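Local coordinates for Pro-metalloprotease PrtV (Vibrio cholerae, PDB 4L9D), which is a secreted metalloprotease that probably damages host cells and extracellular matrix, and is represented here by its calcium-binding PKD1 domain, at residues N25-S30 / L66-D71; Y37-G42 / P52-T57. All blocks are in the same frame, centred on the assembly; numbering follows the deposited sequence. Where two conformers were deposited one is given.

Contact 1. Residues N25-S30 / L66-D71; sequences NTSSDS and LTVTDD. With NA (sodium ion), chain C.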
ATOM      1  N   ASN A  25       0.816  -5.214   5.886  1.00  5.01           N
ATOM      2  CA  ASN A  25       1.358  -3.902   6.305  1.00  4.43           C
ATOM      3  C   ASN A  25       2.477  -4.112   7.292  1.00  4.98           C
ATOM      4  O   ASN A  25       2.235  -4.681   8.347  1.00  7.18           O
ATOM      5  CB  ASN A  25       0.241  -3.073   6.875  1.00  6.32           C
ATOM      6  CG  ASN A  25       0.606  -1.616   6.918  1.00  4.50           C
ATOM      7  OD1 ASN A  25       1.730  -1.265   7.278  1.00  5.67           O
ATOM      8  ND2 ASN A  25      -0.347  -0.777   6.577  1.00  6.10           N
ATOM      9  N   THR A  26       3.669  -3.673   6.971  1.00  3.95           N
ATOM     10  CA  THR A  26       4.864  -3.873   7.786  1.00  4.46           C
ATOM     11  C   THR A  26       5.483  -2.541   8.191  1.00  4.55           C
ATOM     12  O   THR A  26       6.687  -2.444   8.450  1.00  4.53           O
ATOM     13  CB  THR A  26       5.860  -4.811   7.074  1.00  5.20           C
ATOM     14  OG1 THR A  26       6.327  -4.154   5.907  1.00  4.84           O
ATOM     15  CG2 THR A  26       5.232  -6.175   6.761  1.00  6.16           C
ATOM     16  N   SER A  27       4.636  -1.518   8.319  1.00  4.59           N
ATOM     17  CA  SER A  27       5.054  -0.184   8.694  1.00  4.74           C
ATOM     18  C   SER A  27       5.395  -0.093  10.153  1.00  5.11           C
ATOM     19  O   SER A  27       5.010  -0.992  10.947  1.00  6.83           O
ATOM     20  CB  SER A  27       3.908   0.813   8.340  1.00  5.00           C
ATOM     21  OG  SER A  27       3.573   0.806   6.983  1.00  4.35           O
ATOM     22  N   SER A  28       6.074   0.962  10.582  1.00  5.26           N
ATOM     23  CA  SER A  28       6.478   1.150  11.911  1.00  6.69           C
ATOM     24  C   SER A  28       6.648   2.627  12.251  1.00  5.56           C
ATOM     25  O   SER A  28       6.646   3.492  11.374  1.00  6.58           O
ATOM     26  CB  SER A  28       7.722   0.343  12.219  1.00  8.37           C
ATOM     27  OG  SER A  28       8.770   0.814  11.416  1.00  9.48           O
ATOM     28  N   ASP A  29       6.860   2.918  13.522  1.00  6.17           N
ATOM     29  CA  ASP A  29       7.085   4.302  13.947  1.00  6.24           C
ATOM     30  C   ASP A  29       7.846   4.287  15.253  1.00  6.81           C
ATOM     31  O   ASP A  29       7.336   3.786  16.273  1.00  8.69           O
ATOM     32  CB  ASP A  29       5.747   5.030  14.169  1.00  6.57           C
ATOM     33  CG  ASP A  29       5.866   6.519  14.251  1.00  6.76           C
ATOM     34  OD1 ASP A  29       6.953   7.071  14.464  1.00  8.65           O
ATOM     35  OD2 ASP A  29       4.758   7.145  14.147  1.00  7.24           O
ATOM     36  N   SER A  30       9.072   4.811  15.228  1.00  7.73           N
ATOM     37  CA  SER A  30       9.958   4.852  16.423  1.00  8.32           C
ATOM     38  C   SER A  30       9.646   6.021  17.332  1.00 10.20           C
ATOM     39  O   SER A  30      10.220   6.105  18.419  1.00 12.92           O
ATOM     40  CB  SER A  30      11.392   4.868  16.025  1.00 11.88           C
ATOM     41  OG  SER A  30      11.716   5.986  15.261  1.00 13.96           O
ATOM     42  N   LEU A  66       1.740   3.368  -0.584  1.00  3.52           N
ATOM     43  CA  LEU A  66       1.155   3.464   0.755  1.00  3.65           C
ATOM     44  C   LEU A  66       1.711   4.668   1.466  1.00  3.35           C
ATOM     45  O   LEU A  66       2.938   4.793   1.596  1.00  3.78           O
ATOM     46  CB  LEU A  66       1.472   2.219   1.591  1.00  3.53           C
ATOM     47  CG  LEU A  66       1.060   2.311   3.081  1.00  3.98           C
ATOM     48  CD1 LEU A  66      -0.453   2.470   3.253  1.00  4.55           C
ATOM     49  CD2 LEU A  66       1.563   1.122   3.848  1.00  4.65           C
ATOM     50  N   THR A  67       0.824   5.500   1.995  1.00  3.59           N
ATOM     51  CA  THR A  67       1.176   6.558   2.920  1.00  3.78           C
ATOM     52  C   THR A  67       0.628   6.210   4.284  1.00  3.87           C
ATOM     53  O   THR A  67      -0.551   5.830   4.398  1.00  5.63           O
ATOM     54  CB  THR A  67       0.574   7.907   2.416  1.00  4.68           C
ATOM     55  OG1 THR A  67       1.188   8.285   1.189  1.00  4.59           O
ATOM     56  CG2 THR A  67       0.801   9.045   3.419  1.00  5.41           C
ATOM     57  N   VAL A  68       1.482   6.324   5.296  1.00  4.03           N
ATOM     58  CA  VAL A  68       1.054   6.163   6.679  1.00  3.80           C
ATOM     59  C   VAL A  68       1.201   7.518   7.382  1.00  3.94           C
ATOM     60  O   VAL A  68       2.104   8.289   7.054  1.00  4.64           O
ATOM     61  CB  VAL A  68       1.855   5.090   7.395  1.00  4.56           C
ATOM     62  CG1 VAL A  68       1.791   3.756   6.625  1.00  5.52           C
ATOM     63  CG2 VAL A  68       3.325   5.463   7.667  1.00  5.84           C
ATOM     64  N   THR A  69       0.307   7.777   8.344  1.00  3.91           N
ATOM     65  CA  THR A  69       0.319   8.994   9.115  1.00  4.25           C
ATOM     66  C   THR A  69       0.179   8.664  10.573  1.00  3.87           C
ATOM     67  O   THR A  69      -0.616   7.766  10.942  1.00  4.31           O
ATOM     68  CB  THR A  69      -0.806   9.962   8.659  1.00  4.37           C
ATOM     69  OG1 THR A  69      -0.653  10.201   7.246  1.00  4.97           O
ATOM     70  CG2 THR A  69      -0.766  11.277   9.371  1.00  5.58           C
ATOM     71  N   ASP A  70       0.939   9.334  11.425  1.00  4.16           N
ATOM     72  CA  ASP A  70       0.991   9.026  12.837  1.00  4.22           C
ATOM     73  C   ASP A  70       0.251  10.046  13.713  1.00  4.35           C
ATOM     74  O   ASP A  70      -0.397  11.006  13.245  1.00  4.57           O
ATOM     75  CB  ASP A  70       2.403   8.718  13.289  1.00  5.01           C
ATOM     76  CG  ASP A  70       3.303   9.945  13.498  1.00  5.46           C
ATOM     77  OD1 ASP A  70       2.828  11.092  13.304  1.00  5.31           O
ATOM     78  OD2 ASP A  70       4.498   9.694  13.815  1.00  6.92           O
ATOM     79  N   ASP A  71       0.225   9.734  15.002  0.60  4.73           N
ATOM     80  CA  ASP A  71      -0.444  10.547  16.020  0.60  4.77           C
ATOM     81  C   ASP A  71       0.000  12.000  16.128  0.60  4.85           C
ATOM     82  O   ASP A  71      -0.791  12.798  16.629  0.60  4.95           O
ATOM     83  CB  ASP A  71      -0.262   9.951  17.428  0.60  5.17           C
ATOM     84  CG  ASP A  71       1.167   9.921  17.872  0.60  6.89           C
ATOM     85  OD1 ASP A  71       1.998   9.237  17.246  0.60  8.57           O
ATOM     86  OD2 ASP A  71       1.430  10.573  18.878  0.60 13.45           O
TER
HETATM   87 NA    NA C 901       5.932   3.507  18.103  0.90 12.07          NA
HETATM   88  O   HOH W   1       4.555   3.319  20.073  1.00 18.43           O
HETATM   89  O   HOH W   2       4.604   2.002  16.974  1.00 17.82           O
HETATM   90  O   HOH W   3       7.192   5.090  19.410  1.00 19.21           O
HETATM   91  O   HOH W   4       7.408   1.719  18.768  1.00 24.25           O
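S27 meets V68 where polar atoms of the loop rest on methyl groups of the strand. S27 turns its CB and OG onto strand 66-70. Its OG lies 3.5 Å from V68 CG1 and 3.7 Å from L66 CD2. The same L66 methyl lies 3.8 Å from N25 ND2, and these two side chains cross at about a right angle. N25 also shapes its own loop. Its OD1 accepts from S27 N at 3.1 Å, in the carbonyl plane, which makes an Asx turn. The polar ends here have further partners: S27 OG bonds with R11 N, and N25 ND2 with A50 O.

Further along, two buried acids form the tight part of the contact. D29 OD2 and D70 OD2 are 2.6 Å apart, and the two carboxylate planes lie 9° apart, nearly coplanar. Oxygens this close suggest that one acid holds a proton. D70 CG sits between its backbone N and carbonyl carbon (chi1 78°), which raises the carboxylate toward D29. Each acid is also held nearby: D29 OD1 by D31 N, D70 OD1 by D74 N, and D70 OD2 by a salt bridge to K72.

The backbone O of D29 faces the hydrated side: it binds the sodium ion at 2.3 Å, with G32 O and four waters as the other ligands. S28 and S30, on the same loop, are exposed. The structure holds no calcium, but I6, D31, D70 and D74 are known calcium ligands of PKD1, and this pairing of loop and strand end belongs to that calcium-site end of the PKD domain.

Contact 2. Residues Y37-G42 / P52-T57; sequences YLWDFG and PTWSYT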
ATOM      1  N   TYR A  37      -3.914   5.311   7.100  1.00  3.56           N
ATOM      2  CA  TYR A  37      -3.332   4.754   5.894  1.00  3.86           C
ATOM      3  C   TYR A  37      -4.062   5.317   4.673  1.00  3.96           C
ATOM      4  O   TYR A  37      -5.302   5.390   4.668  1.00  4.76           O
ATOM      5  CB  TYR A  37      -3.522   3.233   5.869  1.00  4.80           C
ATOM      6  CG  TYR A  37      -3.014   2.539   7.089  1.00  4.12           C
ATOM      7  CD1 TYR A  37      -1.683   2.315   7.293  1.00  5.41           C
ATOM      8  CD2 TYR A  37      -3.868   2.228   8.158  1.00  5.24           C
ATOM      9  CE1 TYR A  37      -1.173   1.766   8.426  1.00  6.26           C
ATOM     10  CE2 TYR A  37      -3.406   1.641   9.298  1.00  5.69           C
ATOM     11  CZ  TYR A  37      -2.045   1.394   9.430  1.00  6.32           C
ATOM     12  OH  TYR A  37      -1.543   0.819  10.603  1.00  8.03           O
ATOM     13  N   LEU A  38      -3.296   5.637   3.630  1.00  3.91           N
ATOM     14  CA  LEU A  38      -3.866   5.904   2.308  1.00  4.12           C
ATOM     15  C   LEU A  38      -3.108   5.021   1.329  1.00  3.47           C
ATOM     16  O   LEU A  38      -1.917   5.281   1.011  1.00  3.94           O
ATOM     17  CB  LEU A  38      -3.831   7.383   1.927  1.00  4.33           C
ATOM     18  CG  LEU A  38      -4.587   7.852   0.711  1.00  5.87           C
ATOM     19  CD1 LEU A  38      -3.915   7.480  -0.582  1.00  6.80           C
ATOM     20  CD2 LEU A  38      -6.072   7.458   0.746  1.00  5.58           C
ATOM     21  N   TRP A  39      -3.752   3.993   0.853  1.00  3.15           N
ATOM     22  CA  TRP A  39      -3.237   3.139  -0.219  1.00  3.66           C
ATOM     23  C   TRP A  39      -3.738   3.678  -1.540  1.00  3.52           C
ATOM     24  O   TRP A  39      -4.885   4.146  -1.673  1.00  3.95           O
ATOM     25  CB  TRP A  39      -3.813   1.691  -0.079  1.00  4.11           C
ATOM     26  CG  TRP A  39      -3.284   0.893   1.030  1.00  3.92           C
ATOM     27  CD1 TRP A  39      -3.753   0.872   2.331  1.00  3.75           C
ATOM     28  CD2 TRP A  39      -2.194  -0.021   0.976  1.00  3.90           C
ATOM     29  NE1 TRP A  39      -3.029  -0.023   3.080  1.00  3.83           N
ATOM     30  CE2 TRP A  39      -2.061  -0.591   2.272  1.00  4.00           C
ATOM     31  CE3 TRP A  39      -1.330  -0.442  -0.021  1.00  4.24           C
ATOM     32  CZ2 TRP A  39      -1.125  -1.608   2.546  1.00  4.75           C
ATOM     33  CZ3 TRP A  39      -0.393  -1.400   0.271  1.00  4.66           C
ATOM     34  CH2 TRP A  39      -0.281  -1.980   1.535  1.00  4.86           C
ATOM     35  N   ASP A  40      -2.881   3.529  -2.541  1.00  3.92           N
ATOM     36  CA  ASP A  40      -3.102   4.081  -3.879  1.00  3.61           C
ATOM     37  C   ASP A  40      -2.604   3.004  -4.823  1.00  3.54           C
ATOM     38  O   ASP A  40      -1.409   2.711  -4.884  1.00  4.02           O
ATOM     39  CB  ASP A  40      -2.347   5.394  -3.920  1.00  4.35           C
ATOM     40  CG  ASP A  40      -2.080   6.007  -5.255  1.00  4.17           C
ATOM     41  OD1 ASP A  40      -2.375   5.404  -6.314  1.00  4.45           O
ATOM     42  OD2 ASP A  40      -1.517   7.155  -5.260  1.00  5.87           O
ATOM     43  N   PHE A  41      -3.519   2.337  -5.547  1.00  3.31           N
ATOM     44  CA  PHE A  41      -3.178   1.136  -6.247  1.00  3.49           C
ATOM     45  C   PHE A  41      -2.616   1.344  -7.650  1.00  3.60           C
ATOM     46  O   PHE A  41      -2.337   0.388  -8.368  1.00  4.23           O
ATOM     47  CB  PHE A  41      -4.395   0.191  -6.267  1.00  3.86           C
ATOM     48  CG  PHE A  41      -4.952  -0.125  -4.863  1.00  3.67           C
ATOM     49  CD1 PHE A  41      -4.145  -0.416  -3.813  1.00  4.10           C
ATOM     50  CD2 PHE A  41      -6.323  -0.143  -4.692  1.00  4.80           C
ATOM     51  CE1 PHE A  41      -4.682  -0.740  -2.575  1.00  4.32           C
ATOM     52  CE2 PHE A  41      -6.872  -0.427  -3.429  1.00  5.49           C
ATOM     53  CZ  PHE A  41      -6.031  -0.760  -2.402  1.00  4.88           C
ATOM     54  N   GLY A  42      -2.441   2.597  -8.051  1.00  3.34           N
ATOM     55  CA  GLY A  42      -1.803   2.879  -9.347  1.00  3.61           C
ATOM     56  C   GLY A  42      -2.746   2.726 -10.514  1.00  3.22           C
ATOM     57  O   GLY A  42      -2.298   2.582 -11.649  1.00  3.76           O
ATOM     58  N   PRO A  52      -5.532  -3.875   2.769  1.00  3.72           N
ATOM     59  CA  PRO A  52      -6.616  -4.210   1.849  1.00  4.32           C
ATOM     60  C   PRO A  52      -6.229  -5.343   0.870  1.00  3.95           C
ATOM     61  O   PRO A  52      -5.051  -5.661   0.664  1.00  4.65           O
ATOM     62  CB  PRO A  52      -6.906  -2.896   1.145  1.00  4.67           C
ATOM     63  CG  PRO A  52      -5.569  -2.200   1.137  1.00  5.24           C
ATOM     64  CD  PRO A  52      -4.913  -2.588   2.430  1.00  4.22           C
ATOM     65  N   THR A  53      -7.264  -5.840   0.216  1.00  4.41           N
ATOM     66  CA  THR A  53      -7.178  -6.709  -0.951  0.50  4.25           C
ATOM     67  C   THR A  53      -7.846  -5.944  -2.132  1.00  4.35           C
ATOM     68  O   THR A  53      -8.835  -5.248  -1.911  1.00  5.95           O
ATOM     69  CB  THR A  53      -7.875  -8.060  -0.674  0.50  5.64           C
ATOM     70  OG1 THR A  53      -7.353  -8.642   0.512  0.60  7.98           O
ATOM     71  CG2 THR A  53      -7.675  -8.969  -1.879  0.60  6.74           C
ATOM     72  N   TRP A  54      -7.308  -6.067  -3.320  1.00  4.14           N
ATOM     73  CA  TRP A  54      -7.816  -5.324  -4.450  1.00  4.67           C
ATOM     74  C   TRP A  54      -7.526  -6.100  -5.734  1.00  4.66           C
ATOM     75  O   TRP A  54      -6.868  -7.134  -5.711  1.00  5.27           O
ATOM     76  CB  TRP A  54      -7.209  -3.911  -4.522  1.00  4.38           C
ATOM     77  CG  TRP A  54      -5.754  -3.862  -4.767  1.00  4.39           C
ATOM     78  CD1 TRP A  54      -5.123  -3.587  -5.979  1.00  4.76           C
ATOM     79  CD2 TRP A  54      -4.689  -3.896  -3.779  1.00  4.02           C
ATOM     80  NE1 TRP A  54      -3.768  -3.506  -5.785  1.00  4.63           N
ATOM     81  CE2 TRP A  54      -3.478  -3.636  -4.456  1.00  4.46           C
ATOM     82  CE3 TRP A  54      -4.674  -4.062  -2.386  1.00  4.33           C
ATOM     83  CZ2 TRP A  54      -2.266  -3.543  -3.777  1.00  4.49           C
ATOM     84  CZ3 TRP A  54      -3.485  -3.953  -1.740  1.00  4.52           C
ATOM     85  CH2 TRP A  54      -2.300  -3.680  -2.416  1.00  4.95           C
ATOM     86  N   SER A  55      -8.021  -5.581  -6.876  1.00  5.23           N
ATOM     87  CA  SER A  55      -7.750  -6.217  -8.158  0.80  5.24           C
ATOM     88  C   SER A  55      -7.773  -5.180  -9.260  1.00  5.19           C
ATOM     89  O   SER A  55      -8.352  -4.094  -9.172  1.00  5.71           O
ATOM     90  CB  SER A  55      -8.738  -7.334  -8.432  0.80  5.66           C
ATOM     91  OG  SER A  55     -10.103  -6.786  -8.471  0.80  7.15           O
ATOM     92  N   TYR A  56      -7.165  -5.609 -10.374  1.00  4.98           N
ATOM     93  CA  TYR A  56      -7.117  -4.841 -11.607  1.00  5.15           C
ATOM     94  C   TYR A  56      -7.988  -5.527 -12.693  1.00  5.17           C
ATOM     95  O   TYR A  56      -8.542  -6.606 -12.462  1.00  6.51           O
ATOM     96  CB  TYR A  56      -5.640  -4.742 -12.075  1.00  4.89           C
ATOM     97  CG  TYR A  56      -4.743  -4.106 -11.046  1.00  4.44           C
ATOM     98  CD1 TYR A  56      -4.630  -2.730 -10.973  1.00  4.28           C
ATOM     99  CD2 TYR A  56      -4.022  -4.872 -10.160  1.00  4.82           C
ATOM    100  CE1 TYR A  56      -3.862  -2.136 -10.005  1.00  3.95           C
ATOM    101  CE2 TYR A  56      -3.245  -4.270  -9.165  1.00  4.96           C
ATOM    102  CZ  TYR A  56      -3.132  -2.913  -9.120  1.00  3.66           C
ATOM    103  OH  TYR A  56      -2.333  -2.343  -8.157  1.00  4.14           O
ATOM    104  N   THR A  57      -8.191  -4.851 -13.799  1.00  4.59           N
ATOM    105  CA  THR A  57      -8.928  -5.361 -14.934  1.00  4.42           C
ATOM    106  C   THR A  57      -8.010  -5.710 -16.113  1.00  5.25           C
ATOM    107  O   THR A  57      -8.117  -6.735 -16.750  1.00  7.21           O
ATOM    108  CB  THR A  57     -10.059  -4.378 -15.284  1.00  4.95           C
ATOM    109  OG1 THR A  57     -10.987  -4.339 -14.213  1.00  5.92           O
ATOM    110  CG2 THR A  57     -10.795  -4.777 -16.536  1.00  5.98           C
TER
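W39 and F41 belong to the WDFG sequence characteristic of PKD domains, and with W54 they form an aromatic cluster in the core of the beta sandwich. The F41 ring stacks on the five-membered ring of W54, with centroids 3.6 Å apart and planes at 10°. F41 CE1 comes within 3.3 Å of W54 CE3. W54 CB also lies over the F41 ring, a CH-pi contact. P52 touches both W39 and F41. Its CD lies over one face of the W39 indole, 3.5 Å from the centroid of the five-membered ring, while its CG meets the F41 ring at the edge. The six-membered rings of W39 and W54 meet obliquely, at 51°.

Y56 OH, W54 NE1 and F41 O close the cluster at one end. Y56 OH donates to F41 O at 2.7 Å, in the carbonyl plane and on a lone pair. The same OH accepts from W54 NE1 at 3.0 Å, close to the indole plane. The Y56 ring stacks on Y62. At the far side, beside P52, W39 NE1 bonds with A50 O. Thus both indole N-H groups have acceptors despite burial. The tyrosine hydroxyl links the indole to the backbone of F41, so the turn of the W54 indole is probably set by its bond to Y56, while the F41 ring is held by packing alone among these residues.

Overall arrangement
From the N terminus the chain runs through strands 12-17 and 20-25 and then into 25-30, the first half of contact 1. Strand 34-40 follows and brings 37-42; after strand 46-47 the chain reaches 52-57, which closes contact 2. Strand 60-70 carries 66-71 back to 25-30 and closes the larger loop. Contact 2 is therefore nested inside contact 1. Their centres are about 17 Å apart, on opposite sides of the chain's centre. Strands 34-40 and 60-70 are neighbours in the four-stranded sheet, where T67 O and L38 N probably form a hydrogen bond. Contact 1 joins strand 60-70 to the loop after strand 20-25; contact 2 joins strand 34-40 and its following turn to strand 53-55 of the three-stranded sheet.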